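Local coordinates for protein putative alpha-L-fucosidase (PDB 3GZA) that probably hydrolyses alpha-L-fucosidic linkages in fucose-containing glycans as a glycoside hydrolase of family 29, at residues D109-F114 and P125-G130; T79-H82 and L88-S91. All blocks are in the same frame, centred on the assembly; numbering follows the deposited sequence.

Interaction 1 (D109-F114 and P125-G130); sequences DIVRDF and PGIYIG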
loop_
_atom_site.group_PDB
_atom_site.type_symbol
_atom_site.label_atom_id
_atom_site.label_comp_id
_atom_site.label_asym_id
_atom_site.label_seq_id
_atom_site.Cartn_x
_atom_site.Cartn_y
_atom_site.Cartn_z
ATOM N N ASP A 109 -8.565 13.742 -6.732
ATOM C CA ASP A 109 -7.332 14.322 -6.211
ATOM C C ASP A 109 -7.759 15.526 -5.389
ATOM O O ASP A 109 -8.053 16.598 -5.919
ATOM C CB ASP A 109 -6.395 14.697 -7.323
ATOM C CG ASP A 109 -5.025 15.092 -6.801
ATOM O OD1 ASP A 109 -4.933 15.681 -5.697
ATOM O OD2 ASP A 109 -4.052 14.830 -7.539
ATOM N N ILE A 110 -7.879 15.304 -4.087
ATOM C CA ILE A 110 -8.388 16.329 -3.219
ATOM C C ILE A 110 -7.339 17.418 -3.004
ATOM O O ILE A 110 -7.705 18.571 -2.817
ATOM C CB ILE A 110 -8.861 15.733 -1.894
ATOM C CG1 ILE A 110 -10.038 14.800 -2.174
ATOM C CG2 ILE A 110 -9.290 16.841 -0.868
ATOM C CD1 ILE A 110 -10.509 14.003 -0.959
ATOM N N VAL A 111 -6.050 17.067 -3.064
ATOM C CA VAL A 111 -4.999 18.089 -2.994
ATOM C C VAL A 111 -5.168 19.054 -4.174
ATOM O O VAL A 111 -5.069 20.281 -4.017
ATOM C CB VAL A 111 -3.603 17.450 -2.958
ATOM C CG1 VAL A 111 -2.526 18.552 -3.047
ATOM C CG2 VAL A 111 -3.420 16.602 -1.684
ATOM N N ARG A 112 -5.455 18.522 -5.353
ATOM C CA ARG A 112 -5.666 19.378 -6.522
ATOM C C ARG A 112 -6.901 20.265 -6.371
ATOM O O ARG A 112 -6.880 21.464 -6.621
ATOM C CB ARG A 112 -5.740 18.575 -7.785
ATOM C CG ARG A 112 -5.745 19.530 -8.971
ATOM C CD ARG A 112 -5.368 18.952 -10.283
ATOM N NE ARG A 112 -4.164 18.162 -10.252
ATOM C CZ ARG A 112 -2.913 18.662 -10.193
ATOM N NH1 ARG A 112 -2.689 19.962 -10.164
ATOM N NH2 ARG A 112 -1.882 17.825 -10.200
ATOM N N ASP A 113 -8.011 19.642 -5.988
ATOM C CA ASP A 113 -9.237 20.404 -5.763
ATOM C C ASP A 113 -8.906 21.555 -4.798
ATOM O O ASP A 113 -9.271 22.716 -5.020
ATOM C CB ASP A 113 -10.287 19.535 -5.097
ATOM C CG ASP A 113 -11.009 18.578 -6.022
ATOM O OD1 ASP A 113 -10.575 18.293 -7.145
ATOM O OD2 ASP A 113 -12.050 18.091 -5.544
ATOM N N PHE A 114 -8.205 21.222 -3.730
ATOM C CA PHE A 114 -7.883 22.156 -2.649
ATOM C C PHE A 114 -7.009 23.304 -3.040
ATOM O O PHE A 114 -7.355 24.475 -2.775
ATOM C CB PHE A 114 -7.212 21.372 -1.522
ATOM C CG PHE A 114 -6.900 22.192 -0.319
ATOM C CD1 PHE A 114 -7.854 22.427 0.615
ATOM C CD2 PHE A 114 -5.636 22.705 -0.104
ATOM C CE1 PHE A 114 -7.592 23.205 1.722
ATOM C CE2 PHE A 114 -5.358 23.459 1.055
ATOM C CZ PHE A 114 -6.332 23.704 1.943
ATOM N N PRO A 125 -2.163 28.355 -0.846
ATOM C CA PRO A 125 -2.232 26.965 -0.419
ATOM C C PRO A 125 -0.968 26.386 0.088
ATOM O O PRO A 125 0.066 26.638 -0.494
ATOM C CB PRO A 125 -2.602 26.213 -1.728
ATOM C CG PRO A 125 -2.062 27.039 -2.776
ATOM C CD PRO A 125 -2.056 28.459 -2.318
ATOM N N GLY A 126 -1.053 25.639 1.166
ATOM C CA GLY A 126 0.058 24.858 1.663
ATOM C C GLY A 126 -0.340 23.397 1.803
ATOM O O GLY A 126 -1.492 23.055 1.763
ATOM N N ILE A 127 0.659 22.543 2.029
ATOM C CA ILE A 127 0.418 21.098 2.130
ATOM C C ILE A 127 1.080 20.550 3.385
ATOM O O ILE A 127 2.245 20.864 3.676
ATOM C CB ILE A 127 0.899 20.358 0.889
ATOM C CG1 ILE A 127 0.124 20.791 -0.387
ATOM C CG2 ILE A 127 0.656 18.858 1.100
ATOM C CD1 ILE A 127 0.624 20.216 -1.716
ATOM N N TYR A 128 0.333 19.769 4.138
ATOM C CA TYR A 128 0.829 19.075 5.320
ATOM C C TYR A 128 1.056 17.618 4.935
ATOM O O TYR A 128 0.209 16.983 4.261
ATOM C CB TYR A 128 -0.211 19.215 6.427
ATOM C CG TYR A 128 -0.100 18.469 7.735
ATOM C CD1 TYR A 128 -0.132 17.080 7.808
ATOM C CD2 TYR A 128 0.001 19.176 8.926
ATOM C CE1 TYR A 128 -0.060 16.428 9.014
ATOM C CE2 TYR A 128 0.050 18.527 10.130
ATOM C CZ TYR A 128 0.032 17.139 10.167
ATOM O OH TYR A 128 0.048 16.499 11.396
ATOM N N ILE A 129 2.164 17.081 5.392
ATOM C CA ILE A 129 2.542 15.707 5.053
ATOM C C ILE A 129 2.950 15.025 6.350
ATOM O O ILE A 129 3.884 15.462 7.020
ATOM C CB ILE A 129 3.749 15.710 4.066
ATOM C CG1 ILE A 129 3.438 16.570 2.842
ATOM C CG2 ILE A 129 4.063 14.239 3.637
ATOM C CD1 ILE A 129 4.644 16.759 1.892
ATOM N N GLY A 130 2.285 13.922 6.673
ATOM C CA GLY A 130 2.616 13.133 7.853
ATOM C C GLY A 130 3.466 11.946 7.432
ATOM O O GLY A 130 3.016 11.061 6.679
#
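A helix of the TIM-barrel domain packs here on the barrel strand that follows it: Val111 and Phe114 of helix 110-121 face Gly126 and Ile127 of strand 124-129. Val111 CG1 meets Ile127 CD1 at 3.8 Å. The two side chains cross at about a right angle, and one methyl of each makes the touch. Val111 CG1 lies anti to the backbone N (chi1 174°), and this branch reaches the strand. Ile127 CD1 lies anti to CA (chi2 174°), which carries this terminal methyl across to the helix. One turn on, the ring of Phe114 approaches the strand backbone. Its CE2 lies 4.0 Å from Gly126 O, a loose and oblique approach. No hydrogen bond joins the two segments; the contact is buried and mainly apolar. Leu169 of helix 148-171 touches both Val111 and Ile127, while Phe114 also rests on Ala76 and Leu78 of strand 75-79.

The start of the helix is held by its own cap. Asp109 is the N-cap residue, and its OD1 accepts a hydrogen bond from Arg112 N at 2.9 Å, with an N-H...O angle of 158°. The donor comes from above the carboxylate plane. Asp109 OD2 is hydrogen-bonded to Tyr173 OH, which helps to fix the rotation of the carboxylate. A negative charge here would probably interact favourably with the helix dipole at the N-terminus. Apolar packing of an outer helix on the parallel strand next to it in sequence is characteristic of the beta/alpha barrel.

Interaction 2 (T79-H82 and L88-S91); sequences TATH and LWQS
One backbone hydrogen bond ties Ala80 to Leu88. Leu88 N donates to Ala80 O at 2.9 Å, in the carbonyl plane and nearly straight (163° at the hydrogen). The other contacts are van der Waals. Leu88 CD1 comes to 3.4 Å from Thr79 O, just upstream of the bonded carbonyl. Trp89 presents the edge of its six-membered ring. Its CZ3 lies 3.6 Å from Thr81 CG2, and Ala80 O also lies at this edge, near the ring plane. Ala80 CB instead stands above the plane, 3.9 Å from Trp89 CZ3; Ser91 CB lies over the opposite face, offset toward the rim. Trp89 CG sits between the backbone N and the carbonyl carbon (chi1 77°), and the indole turns back toward 79-82. The indole NE1 is hydrogen-bonded to Glu168 OE1, which helps to hold the ring's rotation. With an alanine in place of Trp89, a gap would probably open beside Ala80 and Thr81, and Glu168 would lose the indole donor. The loop that makes this contact lies between strand 75-79 and helix 110-121. Trp89 and Ala80 both pack on Val111 of that helix and on Leu169 of helix 148-171, and Ala80 also touches Ile127 of strand 124-129.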
loop_
_atom_site.group_PDB
_atom_site.type_symbol
_atom_site.label_atom_id
_atom_site.label_comp_id
_atom_site.label_asym_id
_atom_site.label_seq_id
_atom_site.Cartn_x
_atom_site.Cartn_y
_atom_site.Cartn_z
ATOM N N THR A 79 -3.953 18.266 4.964
ATOM C CA THR A 79 -3.208 17.059 5.256
ATOM C C THR A 79 -3.265 16.110 4.062
ATOM O O THR A 79 -4.264 15.395 3.859
ATOM C CB THR A 79 -3.738 16.338 6.498
ATOM O OG1 THR A 79 -5.106 16.001 6.278
ATOM C CG2 THR A 79 -3.638 17.197 7.758
ATOM N N ALA A 80 -2.220 16.089 3.252
ATOM C CA ALA A 80 -2.114 15.140 2.168
ATOM C C ALA A 80 -2.000 13.719 2.677
ATOM O O ALA A 80 -2.533 12.794 2.062
ATOM C CB ALA A 80 -0.926 15.480 1.278
ATOM N N THR A 81 -1.233 13.554 3.739
ATOM C CA THR A 81 -1.199 12.318 4.555
ATOM C C THR A 81 -1.169 12.756 6.030
ATOM O O THR A 81 -0.900 13.935 6.349
ATOM C CB THR A 81 0.023 11.441 4.393
ATOM O OG1 THR A 81 1.217 12.174 4.811
ATOM C CG2 THR A 81 0.186 10.955 2.932
ATOM N N HIS A 82 -1.457 11.802 6.914
ATOM C CA HIS A 82 -1.464 12.050 8.327
ATOM C C HIS A 82 -0.858 10.836 9.018
ATOM O O HIS A 82 0.369 10.730 9.061
ATOM C CB HIS A 82 -2.821 12.541 8.837
ATOM C CG HIS A 82 -2.792 12.976 10.254
ATOM N ND1 HIS A 82 -3.258 12.189 11.268
ATOM C CD2 HIS A 82 -2.323 14.106 10.834
ATOM C CE1 HIS A 82 -3.091 12.810 12.423
ATOM N NE2 HIS A 82 -2.498 13.976 12.194
ATOM N N LEU A 88 -4.248 11.771 -0.037
ATOM C CA LEU A 88 -5.370 12.459 -0.686
ATOM C C LEU A 88 -5.038 13.059 -2.053
ATOM O O LEU A 88 -5.563 14.111 -2.433
ATOM C CB LEU A 88 -5.937 13.539 0.240
ATOM C CG LEU A 88 -6.393 13.051 1.622
ATOM C CD1 LEU A 88 -7.060 14.252 2.344
ATOM C CD2 LEU A 88 -7.352 11.877 1.495
ATOM N N TRP A 89 -4.225 12.369 -2.849
ATOM C CA TRP A 89 -3.874 12.820 -4.181
ATOM C C TRP A 89 -3.662 11.598 -5.076
ATOM O O TRP A 89 -3.657 10.462 -4.596
ATOM C CB TRP A 89 -2.660 13.779 -4.183
ATOM C CG TRP A 89 -1.285 13.183 -4.013
ATOM C CD1 TRP A 89 -0.353 13.010 -4.988
ATOM C CD2 TRP A 89 -0.673 12.702 -2.797
ATOM N NE1 TRP A 89 0.794 12.497 -4.452
ATOM C CE2 TRP A 89 0.625 12.303 -3.119
ATOM C CE3 TRP A 89 -1.069 12.650 -1.464
ATOM C CZ2 TRP A 89 1.490 11.748 -2.167
ATOM C CZ3 TRP A 89 -0.179 12.136 -0.494
ATOM C CH2 TRP A 89 1.076 11.694 -0.870
ATOM N N GLN A 90 -3.438 11.884 -6.361
ATOM C CA GLN A 90 -3.110 10.860 -7.372
ATOM C C GLN A 90 -1.593 10.624 -7.330
ATOM O O GLN A 90 -0.843 11.211 -8.096
ATOM C CB GLN A 90 -3.511 11.328 -8.746
ATOM C CG GLN A 90 -5.015 11.304 -8.933
ATOM C CD GLN A 90 -5.593 9.897 -9.149
ATOM O OE1 GLN A 90 -5.155 9.161 -10.038
ATOM N NE2 GLN A 90 -6.579 9.540 -8.333
ATOM N N SER A 91 -1.163 9.700 -6.477
ATOM C CA SER A 91 0.274 9.448 -6.354
ATOM C C SER A 91 0.686 8.256 -7.203
ATOM O O SER A 91 -0.107 7.344 -7.415
ATOM C CB SER A 91 0.642 9.090 -4.903
ATOM O OG SER A 91 2.036 8.871 -4.745
#

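Interactions 1 and 2 are neighbours, with centres about 7 Å apart, and follow one another along the chain. Two probable hydrogen bonds join them: Thr81 OG1 lies 2.8 Å from Gly130 N, and Ala80 N lies 2.8 Å from Tyr128 O. These tie the loop after strand 75-79 to the end of strand 124-129. On the helix side, Trp89 CB packs 3.3 Å from Asp109 OD1. Tyr128 OH and His82 CD2 approach to 3.4 Å. A bound buffer molecule (EPE) lies about 13 Å from the side chain of Ile127 and about 10 Å from that of Thr79. The loop follows strand 75-79, consistent with the C-terminal rim of the barrel, where TIM-barrel active sites lie.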